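Local coordinates for protein ubiquitin-activating enzyme E1-like (Saccharomyces cerevisiae, PDB 3ONH) that forms, as the UBA2 subunit with AOS1, the E1 enzyme that activates the ubiquitin-like modifier SMT3 (SUMO) using ATP, here represented by its Ubc9-interacting ubiquitin-fold domain, at residues D24-I29 / I74-E79. Sequence-based numbering, arbitrary orientation.
Sequences DFVVLI and ILFSDE
I29 on helix 22-33 and F76 on strand 73-78 have the nearest CA atoms of the two segments, 8.1 Å apart, and no hydrogen bond crosses between them. This is the helix-on-sheet packing of the ubiquitin fold, here the ubiquitin-fold domain of UBA2, with the helix lying against the mixed beta-sheet. Strand 73-78 runs antiparallel between strands 39-43 and 84-95, F76 pairing with I89 through backbone bonds; I74 and F76, alternate residues on the strand, start their side chains toward the helix. The F76 side chain does most of the touching. A chi1 of -162° sets its ring carbon CG trans to the amide nitrogen, which extends the ring from the strand to the helix and turns one face to I29. The methyl CG2 of I29 sits over the centre of that face, 3.5 Å from the ring centroid and only 8° off the normal, a nearly axial CH-pi contact. Farther along I29, CD1 comes to 4.0 Å from CD1 of F76, so both branches of the isoleucine meet the ring. V26, one turn earlier, approaches the far end of the ring, its CG1 4.4 Å from F76 CZ. I39 and I89 also pack on F76, and the ring of Y35 meets it with planes at about 60°. Replacing F76 by an alanine is likely to open a gap between helix and strand and to leave the CG2 methyl of I29 without its aromatic face. Beside the same distal CZ of F76, the backbone O of V26 lies 3.8 Å away, oblique to the ring.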
loop_
_atom_site.group_PDB
_atom_site.type_symbol
_atom_site.label_atom_id
_atom_site.label_comp_id
_atom_site.label_asym_id
_atom_site.label_seq_id
_atom_site.Cartn_x
_atom_site.Cartn_y
_atom_site.Cartn_z
ATOM N N ASP A 24 -6.133 -7.747 -2.103
ATOM C CA ASP A 24 -4.887 -8.390 -2.493
ATOM C C ASP A 24 -3.700 -7.455 -2.304
ATOM O O ASP A 24 -2.616 -7.883 -1.921
ATOM C CB ASP A 24 -4.964 -8.892 -3.935
ATOM C CG ASP A 24 -5.819 -10.132 -4.068
ATOM O OD1 ASP A 24 -5.989 -10.846 -3.061
ATOM O OD2 ASP A 24 -6.320 -10.397 -5.178
ATOM N N PHE A 25 -3.911 -6.175 -2.571
ATOM C CA PHE A 25 -2.846 -5.197 -2.429
ATOM C C PHE A 25 -2.401 -5.112 -0.977
ATOM O O PHE A 25 -1.205 -5.031 -0.678
ATOM C CB PHE A 25 -3.321 -3.838 -2.931
ATOM C CG PHE A 25 -2.204 -2.887 -3.254
ATOM C CD1 PHE A 25 -1.265 -3.206 -4.219
ATOM C CD2 PHE A 25 -2.108 -1.664 -2.609
ATOM C CE1 PHE A 25 -0.245 -2.332 -4.528
ATOM C CE2 PHE A 25 -1.084 -0.784 -2.912
ATOM C CZ PHE A 25 -0.153 -1.119 -3.877
ATOM N N VAL A 26 -3.377 -5.142 -0.075
ATOM C CA VAL A 26 -3.117 -5.086 1.357
ATOM C C VAL A 26 -2.310 -6.278 1.888
ATOM O O VAL A 26 -1.353 -6.112 2.650
ATOM C CB VAL A 26 -4.430 -4.984 2.139
ATOM C CG1 VAL A 26 -4.188 -5.215 3.607
ATOM C CG2 VAL A 26 -5.069 -3.623 1.906
ATOM N N VAL A 27 -2.718 -7.480 1.512
ATOM C CA VAL A 27 -1.976 -8.684 1.850
ATOM C C VAL A 27 -0.532 -8.590 1.355
ATOM O O VAL A 27 0.409 -8.876 2.099
ATOM C CB VAL A 27 -2.637 -9.930 1.231
ATOM C CG1 VAL A 27 -1.913 -11.186 1.679
ATOM C CG2 VAL A 27 -4.106 -9.996 1.617
ATOM N N LEU A 28 -0.376 -8.165 0.104
ATOM C CA LEU A 28 0.922 -8.032 -0.550
ATOM C C LEU A 28 1.868 -7.147 0.246
ATOM O O LEU A 28 3.013 -7.506 0.502
ATOM C CB LEU A 28 0.723 -7.408 -1.928
ATOM C CG LEU A 28 1.642 -7.804 -3.083
ATOM C CD1 LEU A 28 1.500 -6.790 -4.202
ATOM C CD2 LEU A 28 3.086 -7.903 -2.640
ATOM N N ILE A 29 1.395 -5.967 0.616
ATOM C CA ILE A 29 2.246 -5.018 1.314
ATOM C C ILE A 29 2.525 -5.481 2.738
ATOM O O ILE A 29 3.646 -5.382 3.235
ATOM C CB ILE A 29 1.621 -3.622 1.314
ATOM C CG1 ILE A 29 1.458 -3.136 -0.130
ATOM C CG2 ILE A 29 2.479 -2.666 2.115
ATOM C CD1 ILE A 29 0.708 -1.842 -0.262
ATOM N N ILE A 74 0.687 6.227 -1.195
ATOM C CA ILE A 74 -0.046 5.466 -0.197
ATOM C C ILE A 74 0.756 5.388 1.085
ATOM O O ILE A 74 1.959 5.161 1.050
ATOM C CB ILE A 74 -0.337 4.041 -0.695
ATOM C CG1 ILE A 74 -1.227 4.097 -1.929
ATOM C CG2 ILE A 74 -1.006 3.230 0.388
ATOM C CD1 ILE A 74 -2.385 5.028 -1.771
ATOM N N LEU A 75 0.092 5.599 2.218
ATOM C CA LEU A 75 0.731 5.454 3.517
ATOM C C LEU A 75 0.195 4.211 4.218
ATOM O O LEU A 75 -0.997 4.105 4.483
ATOM C CB LEU A 75 0.496 6.687 4.388
ATOM C CG LEU A 75 1.100 6.610 5.784
ATOM C CD1 LEU A 75 2.614 6.740 5.723
ATOM C CD2 LEU A 75 0.515 7.686 6.665
ATOM N N PHE A 76 1.084 3.278 4.525
ATOM C CA PHE A 76 0.685 1.985 5.049
ATOM C C PHE A 76 1.217 1.852 6.464
ATOM O O PHE A 76 2.430 1.831 6.665
ATOM C CB PHE A 76 1.274 0.890 4.166
ATOM C CG PHE A 76 0.607 -0.440 4.317
ATOM C CD1 PHE A 76 -0.389 -0.833 3.438
ATOM C CD2 PHE A 76 0.986 -1.306 5.323
ATOM C CE1 PHE A 76 -1.004 -2.066 3.565
ATOM C CE2 PHE A 76 0.378 -2.538 5.456
ATOM C CZ PHE A 76 -0.621 -2.919 4.579
ATOM N N SER A 77 0.311 1.771 7.437
ATOM C CA SER A 77 0.676 1.839 8.842
ATOM C C SER A 77 0.292 0.615 9.676
ATOM O O SER A 77 -0.631 -0.126 9.339
ATOM C CB SER A 77 0.048 3.077 9.485
ATOM O OG SER A 77 0.472 4.262 8.848
ATOM N N ASP A 78 1.010 0.448 10.784
ATOM C CA ASP A 78 0.772 -0.603 11.776
ATOM C C ASP A 78 -0.230 -0.114 12.824
ATOM O O ASP A 78 0.002 0.889 13.501
ATOM C CB ASP A 78 2.120 -0.988 12.423
ATOM C CG ASP A 78 1.976 -1.830 13.695
ATOM O OD1 ASP A 78 0.950 -1.729 14.400
ATOM O OD2 ASP A 78 2.925 -2.583 14.008
ATOM N N GLU A 79 -1.346 -0.818 12.963
ATOM C CA GLU A 79 -2.403 -0.355 13.864
ATOM C C GLU A 79 -2.633 -1.275 15.052
ATOM O O GLU A 79 -3.528 -1.040 15.860
ATOM C CB GLU A 79 -3.718 -0.153 13.107
ATOM C CG GLU A 79 -3.661 0.915 12.027
ATOM C CD GLU A 79 -3.448 2.306 12.592
ATOM O OE1 GLU A 79 -3.734 2.517 13.789
ATOM O OE2 GLU A 79 -2.999 3.195 11.838
#